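Local atomic coordinates of glycosyl hydrolase family 2, TIM barrel domain protein (Parabacteroides merdae ATCC 43184, PDB entry 6DXU), a protein that probably hydrolyses beta-D-glucuronides to release glucuronic acid, as a glycoside hydrolase family 2 beta-glucuronidase of a human gut bacterium. Residues A27-R32 and V197-V202; N105-L110 and Y229-I234; L110-A115 and W138-T143; K147-S152 and K161-I166. All blocks are in the same frame, centred on the assembly; numbering follows the deposited sequence.

Contact 1: residues A27-R32 and V197-V202; sequences AMNKIR and VYLPEV
Asn29 and Tyr198 hold each other by two hydrogen bonds of opposite sense, and this is the tight part of the contact. The amide nitrogen ND2 of Asn29 donates to Tyr198 O over 2.6 Å. The bond is nearly straight, 171° at the hydrogen, and the acceptor lies in the plane of the amide, while the carbonyl of Tyr198 is met almost end-on. In return Tyr198 N donates to Asn29 O at 3.1 Å. CG of Asn29 sits between its own backbone N and carbonyl carbon (chi1 43°), which turns the amide to strand 194-199. There ND2 also lies 4.0 Å from CD2 of Leu199, and Phe299 of strand 297-305 also packs against the Asn29 side chain.

Packing is looser between Lys30 and Val197, an antiparallel non-hydrogen-bonded pair whose side chains run side by side, with CG of Lys30 4.2 Å from CG2 of Val197; the ammonium group continues to a salt bridge with Asp111. On the other face of the sheet the exposed Ile31 makes a single close touch, its CD1 reaching the Tyr198 ring obliquely, 3.6 Å from CE1, and the phenol oxygen is hydrogen-bonded to Asp100 N. Toward solvent, Ala27 and Met28 are poorly ordered, and Ala27 N makes a weak hydrogen bond to Asn29 OD1.

With an alanine in place of Asn29, Tyr198 O would probably lose its side-chain donor, and the start of strand 30-32 would be tied to its neighbour less firmly. The amide thus stands in for a main-chain N-H, extending the pairing beyond the point where the strand itself begins.

Contact 2: residues N105-L110 and Y229-I234; sequences NGRIVL and YNPEDI
Arg107 lays one face of its guanidinium group against the ring of Pro231, the two side chains sliding past each other in opposite directions. CG of Pro231 stands over that face, 3.4 Å from NE of Arg107 and displaced toward the rim of the group. The arginine reaches this position by bending twice, at chi2 (-58°) and chi3 (-68°), and its CG passes 4.3 Å from CE2 of Tyr229. Pro231 is itself layered on the tyrosine, with CD over the centre of the ring.

Glu232 comes to the edge of the guanidinium rather than its face. The salt bridge between Arg107 NH1 and Glu232 OE2 is long, 3.8 Å, and the two flat groups are turned 62° apart. Water 1 fills in: it lies in the guanidinium plane, accepts from NH1 of Arg107 at 3.0 Å and donates to OE2 of Glu232 at 2.8 Å as well as to Asn105 O. The side chains of Asn105 and Glu232 meet from opposite directions, ND2 resting 3.3 Å from CD of Glu232, and ND2 is also hydrogen-bonded to Glu201.

A type I turn from Asn230 to Asp233 presents Pro231 and Glu232. The Asn230 amide braces it, accepting from Ile234 N at OD1 and donating through ND2 to Ile234 O.

Asp141 of the neighbouring strand 138-141 takes up, at OD2, both NE of Arg107 and the hydroxyl of Tyr229, while Thr143 and Asp144 of helix 143-150 also touch the arginine. The contact thereby joins the start of strand 107-112 to the connection between strands 219-229 and 237-244.

Contact 3: residues L110-A115 and W138-T143; sequences LDFDGA and WNVDIT
Phe112 lies against the Trp138 indole from CB to its tip. CB stands over the face of the five-membered ring, 3.8 Å from its centroid, in a CH-pi contact. CG then meets CZ2 of Trp138 at 3.6 Å, and CD2 keeps to the same atom, with CE2 beyond it 3.9 Å from CH2 of Trp138. On the other branch CD1 and CE1 each lie near CH2 and CZ3, CE1 also coming within 4.5 Å of Val140 CG2; CZ ends 3.7 Å from Trp138 CH2. The result is an offset stack, with planes only 3° apart and the phenyl and indole six-membered centroids separated by 3.9 Å. Trp138 has CG between its backbone N and carbonyl carbon (chi1 50°), an arrangement that brings the indole back over its strand neighbour. The indole also stacks with His131.

Beneath the rings, Phe112 and Trp138 form a hydrogen-bonded antiparallel pair, as do Leu110 and Val140. Farther along, CD1 of Leu110 packs on CG2 of Ile142 at 3.9 Å. Both Phe112 and Trp138 also touch Val121 of strand 118-123, in the facing sheet. Such apolar packing between facing antiparallel sheets is typical of the beta-sandwich sugar-binding domain of family 2 glycoside hydrolases.

Contact 4: residues K147-S152 and K161-I166; sequences KAFLGS and KVPLSI
Lys161 touches Phe149 through its main chain: its carbonyl oxygen faces the edge of the phenyl ring, close to the ring plane and 3.5 Å from CE2. The first bond of the lysine side chain points away from 147-152.

At Val162 the contact passes to side chains. CG1 lies 4.1 Å from CD2 of Phe149, and the two residues slide past each other in opposite directions. CG2 touches the same ring carbon and also meets CD2 of Leu150 at 4.0 Å, where the side chains cross at about a right angle. One valine is thus shared by two consecutive residues of the last helical turn, in which the main-chain oxygen of Phe149 accepts from N and OG of Ser152.

Pro163 then supplies the contact with the ring face. Its CD stands over the phenyl in a CH-pi contact, 3.9 Å from the centroid and 30° off the normal, and comes nearest to CZ of Phe149, at 3.5 Å. Phe149 extends this far because CG is anti to its backbone N (chi1 166°), directing the ring from the helix to the start of strand 162-169. Tyr124 meets both the phenyl ring and Pro163, adding another aromatic ring to the cluster.

An alanine in place of Phe149 would probably leave a gap beside Val162 CG1 and strip Pro163 CD of the aromatic face on which it rests.

No hydrogen bond joins 147-152 to 161-166, so the attachment is essentially apolar. The polar exception, Lys161 O, meets a ring edge whose slightly positive hydrogens may be mildly favourable to it.

In the fold
From the N terminus, 27-32 opens the long loop of contact 1 and 105-110 that of contact 2. Inside both, 110-115 closes on 138-143 in contact 3; contact 4 then closes a short loop between helix 143-150 and strand 162-169 of the facing sheet. Contacts 3 and 4 are in series, and both are nested within contacts 1 and 2. Contact 1 closes next, at 197-202, before contact 2 closes at 229-234, so these two cross. Contacts 1 and 3 join strands of one four-stranded sheet, which contact 2 reaches through strand 107-112, and Leu110 against Leu164 bridges the two sheets. Contact 2 ties this sandwich to the following family 2 domain.

Contact 1: residues A27-R32 and V197-V202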
loop_
_atom_site.group_PDB
_atom_site.type_symbol
_atom_site.label_atom_id
_atom_site.label_comp_id
_atom_site.label_asym_id
_atom_site.label_seq_id
_atom_site.Cartn_x
_atom_site.Cartn_y
_atom_site.Cartn_z
ATOM N N ALA D 27 -9.232 -5.728 39.246
ATOM C CA ALA D 27 -10.045 -5.853 40.454
ATOM C C ALA D 27 -10.963 -4.650 40.657
ATOM O O ALA D 27 -12.009 -4.537 40.008
ATOM C CB ALA D 27 -9.153 -6.028 41.688
ATOM N N MET D 28 -10.582 -3.754 41.571
ATOM C CA MET D 28 -11.336 -2.543 41.880
ATOM C C MET D 28 -10.963 -1.362 40.987
ATOM O O MET D 28 -11.547 -0.284 41.130
ATOM C CB MET D 28 -11.125 -2.161 43.350
ATOM N N ASN D 29 -10.003 -1.541 40.080
ATOM C CA ASN D 29 -9.527 -0.500 39.176
ATOM C C ASN D 29 -10.204 -0.568 37.813
ATOM O O ASN D 29 -9.761 0.110 36.866
ATOM C CB ASN D 29 -8.018 -0.627 39.015
ATOM C CG ASN D 29 -7.593 -2.062 38.844
ATOM O OD1 ASN D 29 -8.163 -2.962 39.463
ATOM N ND2 ASN D 29 -6.612 -2.295 37.985
ATOM N N LYS D 30 -11.252 -1.384 37.702
ATOM C CA LYS D 30 -11.948 -1.679 36.456
ATOM C C LYS D 30 -13.301 -0.982 36.483
ATOM O O LYS D 30 -14.139 -1.268 37.344
ATOM C CB LYS D 30 -12.126 -3.186 36.311
ATOM C CG LYS D 30 -12.602 -3.674 34.968
ATOM C CD LYS D 30 -12.228 -5.140 34.821
ATOM C CE LYS D 30 -12.426 -5.672 33.418
ATOM N NZ LYS D 30 -11.428 -6.759 33.117
ATOM N N ILE D 31 -13.522 -0.097 35.525
ATOM C CA ILE D 31 -14.677 0.787 35.521
ATOM C C ILE D 31 -15.464 0.546 34.247
ATOM O O ILE D 31 -14.941 0.759 33.145
ATOM C CB ILE D 31 -14.245 2.254 35.643
ATOM C CG1 ILE D 31 -13.444 2.425 36.937
ATOM C CG2 ILE D 31 -15.452 3.173 35.589
ATOM C CD1 ILE D 31 -12.571 3.653 36.962
ATOM N N ARG D 32 -16.699 0.068 34.388
ATOM C CA ARG D 32 -17.554 -0.079 33.221
ATOM C C ARG D 32 -17.952 1.302 32.710
ATOM O O ARG D 32 -18.509 2.110 33.455
ATOM C CB ARG D 32 -18.784 -0.908 33.568
ATOM C CG ARG D 32 -18.484 -2.381 33.641
ATOM C CD ARG D 32 -19.651 -3.157 34.270
ATOM N NE ARG D 32 -19.316 -4.571 34.359
ATOM C CZ ARG D 32 -20.115 -5.490 34.893
ATOM N NH1 ARG D 32 -21.297 -5.134 35.383
ATOM N NH2 ARG D 32 -19.728 -6.756 34.936
ATOM N N VAL D 197 -9.582 0.568 32.450
ATOM C CA VAL D 197 -8.776 -0.190 33.397
ATOM C C VAL D 197 -7.562 0.649 33.734
ATOM O O VAL D 197 -6.728 0.921 32.865
ATOM C CB VAL D 197 -8.351 -1.554 32.830
ATOM C CG1 VAL D 197 -7.521 -2.316 33.864
ATOM C CG2 VAL D 197 -9.581 -2.359 32.416
ATOM N N TYR D 198 -7.460 1.059 34.989
ATOM C CA TYR D 198 -6.255 1.710 35.472
ATOM C C TYR D 198 -5.300 0.652 36.006
ATOM O O TYR D 198 -5.701 -0.211 36.797
ATOM C CB TYR D 198 -6.588 2.706 36.578
ATOM C CG TYR D 198 -7.410 3.912 36.167
ATOM C CD1 TYR D 198 -8.675 4.131 36.713
ATOM C CD2 TYR D 198 -6.911 4.847 35.258
ATOM C CE1 TYR D 198 -9.420 5.246 36.362
ATOM C CE2 TYR D 198 -7.656 5.971 34.900
ATOM C CZ TYR D 198 -8.911 6.159 35.462
ATOM O OH TYR D 198 -9.653 7.274 35.124
ATOM N N LEU D 199 -4.038 0.737 35.600
ATOM C CA LEU D 199 -3.012 -0.196 36.030
ATOM C C LEU D 199 -1.844 0.569 36.624
ATOM O O LEU D 199 -1.570 1.702 36.212
ATOM C CB LEU D 199 -2.498 -1.046 34.852
ATOM C CG LEU D 199 -3.544 -1.939 34.186
ATOM C CD1 LEU D 199 -2.947 -2.489 32.895
ATOM C CD2 LEU D 199 -3.960 -3.070 35.141
ATOM N N PRO D 200 -1.117 -0.040 37.574
ATOM C CA PRO D 200 0.166 0.535 37.999
ATOM C C PRO D 200 1.232 0.274 36.944
ATOM O O PRO D 200 0.923 -0.281 35.885
ATOM C CB PRO D 200 0.465 -0.211 39.304
ATOM C CG PRO D 200 -0.149 -1.570 39.075
ATOM C CD PRO D 200 -1.395 -1.328 38.235
ATOM N N GLU D 201 2.483 0.638 37.233
ATOM C CA GLU D 201 3.569 0.447 36.269
ATOM C C GLU D 201 3.702 -1.009 35.845
ATOM O O GLU D 201 3.885 -1.303 34.659
ATOM C CB GLU D 201 4.889 0.937 36.862
ATOM C CG GLU D 201 5.036 2.442 36.859
ATOM C CD GLU D 201 6.300 2.898 37.581
ATOM O OE1 GLU D 201 6.939 3.850 37.094
ATOM O OE2 GLU D 201 6.671 2.281 38.609
ATOM N N VAL D 202 3.633 -1.934 36.796
ATOM C CA VAL D 202 3.847 -3.349 36.514
ATOM C C VAL D 202 2.561 -4.087 36.819
ATOM O O VAL D 202 2.056 -4.011 37.944
ATOM C CB VAL D 202 5.008 -3.933 37.336
ATOM C CG1 VAL D 202 5.222 -5.392 36.949
ATOM C CG2 VAL D 202 6.278 -3.125 37.119
#

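Contact 2: residues N105-L110 and Y229-I234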
loop_
_atom_site.group_PDB
_atom_site.type_symbol
_atom_site.label_atom_id
_atom_site.label_comp_id
_atom_site.label_asym_id
_atom_site.label_seq_id
_atom_site.Cartn_x
_atom_site.Cartn_y
_atom_site.Cartn_z
ATOM N N ASN D 105 2.316 7.045 37.924
ATOM C CA ASN D 105 2.887 6.677 36.631
ATOM C C ASN D 105 2.135 5.494 36.019
ATOM O O ASN D 105 2.719 4.635 35.355
ATOM C CB ASN D 105 4.385 6.367 36.742
ATOM C CG ASN D 105 5.108 6.535 35.416
ATOM O OD1 ASN D 105 4.724 7.369 34.593
ATOM N ND2 ASN D 105 6.148 5.736 35.193
ATOM N N GLY D 106 0.827 5.448 36.229
ATOM C CA GLY D 106 0.055 4.289 35.830
ATOM C C GLY D 106 -0.335 4.294 34.357
ATOM O O GLY D 106 -0.107 5.247 33.610
ATOM N N ARG D 107 -0.970 3.196 33.952
ATOM C CA ARG D 107 -1.411 2.989 32.583
ATOM C C ARG D 107 -2.921 3.107 32.518
ATOM O O ARG D 107 -3.625 2.788 33.485
ATOM C CB ARG D 107 -0.998 1.604 32.053
ATOM C CG ARG D 107 0.455 1.234 32.303
ATOM C CD ARG D 107 1.420 2.232 31.693
ATOM N NE ARG D 107 1.401 2.226 30.229
ATOM C CZ ARG D 107 2.229 2.942 29.475
ATOM N NH1 ARG D 107 3.133 3.726 30.049
ATOM N NH2 ARG D 107 2.154 2.884 28.151
ATOM N N ILE D 108 -3.403 3.540 31.351
ATOM C CA ILE D 108 -4.827 3.640 31.050
ATOM C C ILE D 108 -5.110 2.659 29.924
ATOM O O ILE D 108 -4.596 2.830 28.805
ATOM C CB ILE D 108 -5.208 5.064 30.603
ATOM C CG1 ILE D 108 -4.689 6.108 31.584
ATOM C CG2 ILE D 108 -6.713 5.192 30.448
ATOM C CD1 ILE D 108 -4.618 7.507 30.967
ATOM N N VAL D 109 -5.943 1.657 30.189
ATOM C CA VAL D 109 -6.228 0.630 29.199
ATOM C C VAL D 109 -7.731 0.586 28.962
ATOM O O VAL D 109 -8.520 0.575 29.916
ATOM C CB VAL D 109 -5.694 -0.748 29.634
ATOM C CG1 VAL D 109 -6.133 -1.817 28.663
ATOM C CG2 VAL D 109 -4.168 -0.720 29.735
ATOM N N LEU D 110 -8.123 0.543 27.692
ATOM C CA LEU D 110 -9.501 0.268 27.310
ATOM C C LEU D 110 -9.621 -1.224 27.061
ATOM O O LEU D 110 -8.910 -1.771 26.218
ATOM C CB LEU D 110 -9.897 1.037 26.052
ATOM C CG LEU D 110 -9.909 2.562 26.110
ATOM C CD1 LEU D 110 -10.143 3.129 24.689
ATOM C CD2 LEU D 110 -10.947 3.063 27.091
ATOM N N TYR D 229 3.083 -7.137 32.106
ATOM C CA TYR D 229 2.969 -5.904 31.342
ATOM C C TYR D 229 3.812 -4.867 32.069
ATOM O O TYR D 229 3.518 -4.515 33.214
ATOM C CB TYR D 229 1.511 -5.467 31.201
ATOM C CG TYR D 229 1.349 -4.328 30.223
ATOM C CD1 TYR D 229 1.870 -4.420 28.934
ATOM C CD2 TYR D 229 0.688 -3.165 30.581
ATOM C CE1 TYR D 229 1.733 -3.372 28.024
ATOM C CE2 TYR D 229 0.535 -2.119 29.681
ATOM C CZ TYR D 229 1.063 -2.227 28.404
ATOM O OH TYR D 229 0.925 -1.184 27.506
ATOM N N ASN D 230 4.888 -4.425 31.428
ATOM C CA ASN D 230 5.915 -3.635 32.097
ATOM C C ASN D 230 6.488 -2.607 31.119
ATOM O O ASN D 230 7.681 -2.652 30.777
ATOM C CB ASN D 230 6.998 -4.575 32.646
ATOM C CG ASN D 230 8.081 -3.855 33.430
ATOM O OD1 ASN D 230 7.997 -2.654 33.705
ATOM N ND2 ASN D 230 9.123 -4.603 33.795
ATOM N N PRO D 231 5.671 -1.653 30.659
ATOM C CA PRO D 231 6.155 -0.689 29.657
ATOM C C PRO D 231 7.234 0.250 30.177
ATOM O O PRO D 231 7.965 0.821 29.361
ATOM C CB PRO D 231 4.883 0.083 29.253
ATOM C CG PRO D 231 3.941 -0.089 30.411
ATOM C CD PRO D 231 4.247 -1.445 31.001
ATOM N N GLU D 232 7.353 0.444 31.493
ATOM C CA GLU D 232 8.397 1.296 32.051
ATOM C C GLU D 232 9.702 0.565 32.297
ATOM O O GLU D 232 10.657 1.194 32.759
ATOM C CB GLU D 232 7.957 1.940 33.369
ATOM C CG GLU D 232 6.804 2.901 33.242
ATOM C CD GLU D 232 7.150 4.161 32.461
ATOM O OE1 GLU D 232 8.351 4.518 32.352
ATOM O OE2 GLU D 232 6.203 4.802 31.961
ATOM N N ASP D 233 9.766 -0.736 32.018
ATOM C CA ASP D 233 11.014 -1.500 32.131
ATOM C C ASP D 233 11.553 -1.509 33.566
ATOM O O ASP D 233 12.762 -1.427 33.800
ATOM C CB ASP D 233 12.056 -0.960 31.138
ATOM C CG ASP D 233 13.321 -1.785 31.103
ATOM O OD1 ASP D 233 14.421 -1.180 31.112
ATOM O OD2 ASP D 233 13.216 -3.035 31.108
ATOM N N ILE D 234 10.644 -1.651 34.542
ATOM C CA ILE D 234 11.051 -1.893 35.927
ATOM C C ILE D 234 11.852 -3.188 35.990
ATOM O O ILE D 234 11.435 -4.216 35.444
ATOM C CB ILE D 234 9.807 -1.948 36.839
ATOM C CG1 ILE D 234 8.975 -0.656 36.737
ATOM C CG2 ILE D 234 10.206 -2.234 38.293
ATOM C CD1 ILE D 234 9.764 0.613 36.936
HETATM O O HOH W 1 3.771 3.858 32.964
#

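Contact 3: residues L110-A115 and W138-T143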
loop_
_atom_site.group_PDB
_atom_site.type_symbol
_atom_site.label_atom_id
_atom_site.label_comp_id
_atom_site.label_asym_id
_atom_site.label_seq_id
_atom_site.Cartn_x
_atom_site.Cartn_y
_atom_site.Cartn_z
ATOM N N LEU D 110 -8.123 0.543 27.692
ATOM C CA LEU D 110 -9.501 0.268 27.310
ATOM C C LEU D 110 -9.621 -1.224 27.061
ATOM O O LEU D 110 -8.910 -1.771 26.218
ATOM C CB LEU D 110 -9.897 1.037 26.052
ATOM C CG LEU D 110 -9.909 2.562 26.110
ATOM C CD1 LEU D 110 -10.143 3.129 24.689
ATOM C CD2 LEU D 110 -10.947 3.063 27.091
ATOM N N ASP D 111 -10.511 -1.879 27.798
ATOM C CA ASP D 111 -10.637 -3.330 27.766
ATOM C C ASP D 111 -12.018 -3.660 27.221
ATOM O O ASP D 111 -13.026 -3.412 27.890
ATOM C CB ASP D 111 -10.422 -3.904 29.172
ATOM C CG ASP D 111 -10.648 -5.404 29.242
ATOM O OD1 ASP D 111 -10.465 -6.088 28.217
ATOM O OD2 ASP D 111 -10.996 -5.895 30.334
ATOM N N PHE D 112 -12.063 -4.217 26.012
ATOM C CA PHE D 112 -13.317 -4.530 25.323
ATOM C C PHE D 112 -13.694 -5.978 25.624
ATOM O O PHE D 112 -13.012 -6.901 25.171
ATOM C CB PHE D 112 -13.165 -4.343 23.810
ATOM C CG PHE D 112 -12.962 -2.911 23.366
ATOM C CD1 PHE D 112 -11.711 -2.314 23.442
ATOM C CD2 PHE D 112 -14.017 -2.174 22.839
ATOM C CE1 PHE D 112 -11.515 -1.001 23.023
ATOM C CE2 PHE D 112 -13.823 -0.844 22.407
ATOM C CZ PHE D 112 -12.580 -0.266 22.508
ATOM N N ASP D 113 -14.804 -6.188 26.352
ATOM C CA ASP D 113 -15.337 -7.542 26.489
ATOM C C ASP D 113 -15.742 -8.114 25.137
ATOM O O ASP D 113 -15.715 -9.336 24.944
ATOM C CB ASP D 113 -16.550 -7.567 27.430
ATOM C CG ASP D 113 -16.176 -7.517 28.899
ATOM O OD1 ASP D 113 -14.995 -7.258 29.215
ATOM O OD2 ASP D 113 -17.088 -7.720 29.741
ATOM N N GLY D 114 -16.118 -7.256 24.193
ATOM C CA GLY D 114 -16.502 -7.700 22.864
ATOM C C GLY D 114 -17.277 -6.624 22.123
ATOM O O GLY D 114 -18.115 -5.946 22.724
ATOM N N ALA D 115 -17.016 -6.470 20.822
ATOM C CA ALA D 115 -17.642 -5.439 19.999
ATOM C C ALA D 115 -17.716 -5.942 18.566
ATOM O O ALA D 115 -16.791 -6.612 18.103
ATOM C CB ALA D 115 -16.845 -4.132 20.052
ATOM N N TRP D 138 -10.303 -7.917 23.732
ATOM C CA TRP D 138 -9.086 -7.265 23.266
ATOM C C TRP D 138 -8.966 -5.951 24.018
ATOM O O TRP D 138 -9.938 -5.475 24.612
ATOM C CB TRP D 138 -9.105 -7.029 21.746
ATOM C CG TRP D 138 -10.366 -6.363 21.241
ATOM C CD1 TRP D 138 -11.599 -6.944 21.106
ATOM C CD2 TRP D 138 -10.517 -5.003 20.801
ATOM N NE1 TRP D 138 -12.508 -6.029 20.621
ATOM C CE2 TRP D 138 -11.869 -4.834 20.419
ATOM C CE3 TRP D 138 -9.640 -3.923 20.671
ATOM C CZ2 TRP D 138 -12.367 -3.619 19.935
ATOM C CZ3 TRP D 138 -10.134 -2.718 20.198
ATOM C CH2 TRP D 138 -11.481 -2.575 19.834
ATOM N N ASN D 139 -7.768 -5.372 24.005
ATOM C CA ASN D 139 -7.586 -4.136 24.755
ATOM C C ASN D 139 -6.602 -3.220 24.043
ATOM O O ASN D 139 -5.856 -3.644 23.155
ATOM C CB ASN D 139 -7.119 -4.416 26.192
ATOM C CG ASN D 139 -5.888 -5.297 26.248
ATOM O OD1 ASN D 139 -4.846 -4.946 25.714
ATOM N ND2 ASN D 139 -6.008 -6.453 26.890
ATOM N N VAL D 140 -6.615 -1.945 24.450
ATOM C CA VAL D 140 -5.759 -0.906 23.884
ATOM C C VAL D 140 -5.212 -0.074 25.036
ATOM O O VAL D 140 -5.990 0.499 25.805
ATOM C CB VAL D 140 -6.518 0.008 22.907
ATOM C CG1 VAL D 140 -5.552 1.028 22.294
ATOM C CG2 VAL D 140 -7.220 -0.808 21.826
ATOM N N ASP D 141 -3.888 0.019 25.144
ATOM C CA ASP D 141 -3.264 0.940 26.102
ATOM C C ASP D 141 -3.271 2.333 25.481
ATOM O O ASP D 141 -2.586 2.574 24.489
ATOM C CB ASP D 141 -1.833 0.500 26.418
ATOM C CG ASP D 141 -1.196 1.293 27.556
ATOM O OD1 ASP D 141 -1.502 2.487 27.702
ATOM O OD2 ASP D 141 -0.309 0.743 28.256
ATOM N N ILE D 142 -4.024 3.267 26.062
ATOM C CA ILE D 142 -4.135 4.606 25.486
ATOM C C ILE D 142 -3.326 5.628 26.270
ATOM O O ILE D 142 -3.478 6.837 26.045
ATOM C CB ILE D 142 -5.603 5.048 25.368
ATOM C CG1 ILE D 142 -6.253 5.117 26.764
ATOM C CG2 ILE D 142 -6.344 4.099 24.458
ATOM C CD1 ILE D 142 -7.669 5.781 26.781
ATOM N N THR D 143 -2.432 5.168 27.152
ATOM C CA THR D 143 -1.661 6.083 27.992
ATOM C C THR D 143 -0.951 7.147 27.162
ATOM O O THR D 143 -1.046 8.343 27.460
ATOM C CB THR D 143 -0.644 5.311 28.831
ATOM O OG1 THR D 143 -1.295 4.231 29.511
ATOM C CG2 THR D 143 0.003 6.248 29.853
HETATM O O HOH W 2 -14.668 -8.061 19.954
#

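Contact 4: residues K147-S152 and K161-I166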
loop_
_atom_site.group_PDB
_atom_site.type_symbol
_atom_site.label_atom_id
_atom_site.label_comp_id
_atom_site.label_asym_id
_atom_site.label_seq_id
_atom_site.Cartn_x
_atom_site.Cartn_y
_atom_site.Cartn_z
ATOM N N LYS D 147 -1.702 11.283 26.954
ATOM C CA LYS D 147 -0.685 12.269 27.314
ATOM C C LYS D 147 -0.453 13.261 26.173
ATOM O O LYS D 147 -0.400 14.479 26.387
ATOM C CB LYS D 147 0.611 11.555 27.696
ATOM C CG LYS D 147 1.764 12.498 28.008
ATOM C CD LYS D 147 3.024 11.709 28.387
ATOM C CE LYS D 147 4.243 12.624 28.507
ATOM N N ALA D 148 -0.322 12.756 24.951
ATOM C CA ALA D 148 -0.080 13.651 23.817
ATOM C C ALA D 148 -1.248 14.613 23.621
ATOM O O ALA D 148 -1.049 15.807 23.357
ATOM C CB ALA D 148 0.172 12.829 22.553
ATOM N N PHE D 149 -2.478 14.119 23.772
ATOM C CA PHE D 149 -3.633 14.998 23.642
ATOM C C PHE D 149 -3.652 16.052 24.735
ATOM O O PHE D 149 -3.916 17.233 24.469
ATOM C CB PHE D 149 -4.937 14.205 23.681
ATOM C CG PHE D 149 -6.145 15.074 23.881
ATOM C CD1 PHE D 149 -6.639 15.850 22.852
ATOM C CD2 PHE D 149 -6.786 15.117 25.119
ATOM C CE1 PHE D 149 -7.745 16.665 23.038
ATOM C CE2 PHE D 149 -7.895 15.922 25.310
ATOM C CZ PHE D 149 -8.376 16.697 24.271
ATOM N N LEU D 150 -3.424 15.633 25.984
ATOM C CA LEU D 150 -3.534 16.574 27.089
ATOM C C LEU D 150 -2.479 17.663 27.003
ATOM O O LEU D 150 -2.705 18.785 27.474
ATOM C CB LEU D 150 -3.426 15.827 28.422
ATOM C CG LEU D 150 -4.644 14.984 28.822
ATOM C CD1 LEU D 150 -4.408 14.262 30.185
ATOM C CD2 LEU D 150 -5.919 15.825 28.835
ATOM N N GLY D 151 -1.344 17.375 26.362
ATOM C CA GLY D 151 -0.307 18.370 26.217
ATOM C C GLY D 151 -0.480 19.315 25.046
ATOM O O GLY D 151 0.348 20.205 24.866
ATOM N N SER D 152 -1.569 19.202 24.293
ATOM C CA SER D 152 -1.785 19.983 23.084
ATOM C C SER D 152 -2.665 21.194 23.364
ATOM O O SER D 152 -3.397 21.244 24.349
ATOM C CB SER D 152 -2.444 19.121 22.012
ATOM O OG SER D 152 -3.817 18.986 22.324
ATOM N N LYS D 161 -11.491 16.776 29.937
ATOM C CA LYS D 161 -11.811 15.412 29.545
ATOM C C LYS D 161 -11.115 15.061 28.234
ATOM O O LYS D 161 -10.547 15.915 27.566
ATOM C CB LYS D 161 -13.314 15.214 29.431
ATOM C CG LYS D 161 -14.038 15.396 30.771
ATOM C CD LYS D 161 -15.525 15.161 30.616
ATOM C CE LYS D 161 -16.243 15.344 31.943
ATOM N NZ LYS D 161 -17.691 15.014 31.822
ATOM N N VAL D 162 -11.139 13.776 27.891
ATOM C CA VAL D 162 -10.457 13.256 26.710
ATOM C C VAL D 162 -11.511 12.688 25.765
ATOM O O VAL D 162 -12.259 11.786 26.151
ATOM C CB VAL D 162 -9.427 12.175 27.073
ATOM C CG1 VAL D 162 -8.771 11.610 25.804
ATOM C CG2 VAL D 162 -8.387 12.738 28.051
ATOM N N PRO D 163 -11.607 13.165 24.523
ATOM C CA PRO D 163 -12.618 12.618 23.616
ATOM C C PRO D 163 -12.185 11.242 23.136
ATOM O O PRO D 163 -11.099 11.067 22.577
ATOM C CB PRO D 163 -12.666 13.637 22.464
ATOM C CG PRO D 163 -11.344 14.305 22.496
ATOM C CD PRO D 163 -10.824 14.250 23.905
ATOM N N LEU D 164 -13.071 10.280 23.326
ATOM C CA LEU D 164 -12.900 8.912 22.876
ATOM C C LEU D 164 -13.978 8.677 21.835
ATOM O O LEU D 164 -15.162 8.877 22.120
ATOM C CB LEU D 164 -13.047 7.935 24.053
ATOM C CG LEU D 164 -13.073 6.447 23.711
ATOM C CD1 LEU D 164 -11.778 6.022 23.053
ATOM C CD2 LEU D 164 -13.344 5.595 24.969
ATOM N N SER D 165 -13.575 8.279 20.633
ATOM C CA SER D 165 -14.512 8.022 19.553
ATOM C C SER D 165 -14.215 6.626 19.042
ATOM O O SER D 165 -13.049 6.276 18.831
ATOM C CB SER D 165 -14.369 9.056 18.412
ATOM O OG SER D 165 -14.365 10.379 18.946
ATOM N N ILE D 166 -15.262 5.830 18.846
ATOM C CA ILE D 166 -15.107 4.427 18.486
ATOM C C ILE D 166 -16.020 4.159 17.302
ATOM O O ILE D 166 -17.209 4.485 17.343
ATOM C CB ILE D 166 -15.451 3.492 19.661
ATOM C CG1 ILE D 166 -14.480 3.727 20.831
ATOM C CG2 ILE D 166 -15.412 2.040 19.188
ATOM C CD1 ILE D 166 -14.882 3.036 22.181
#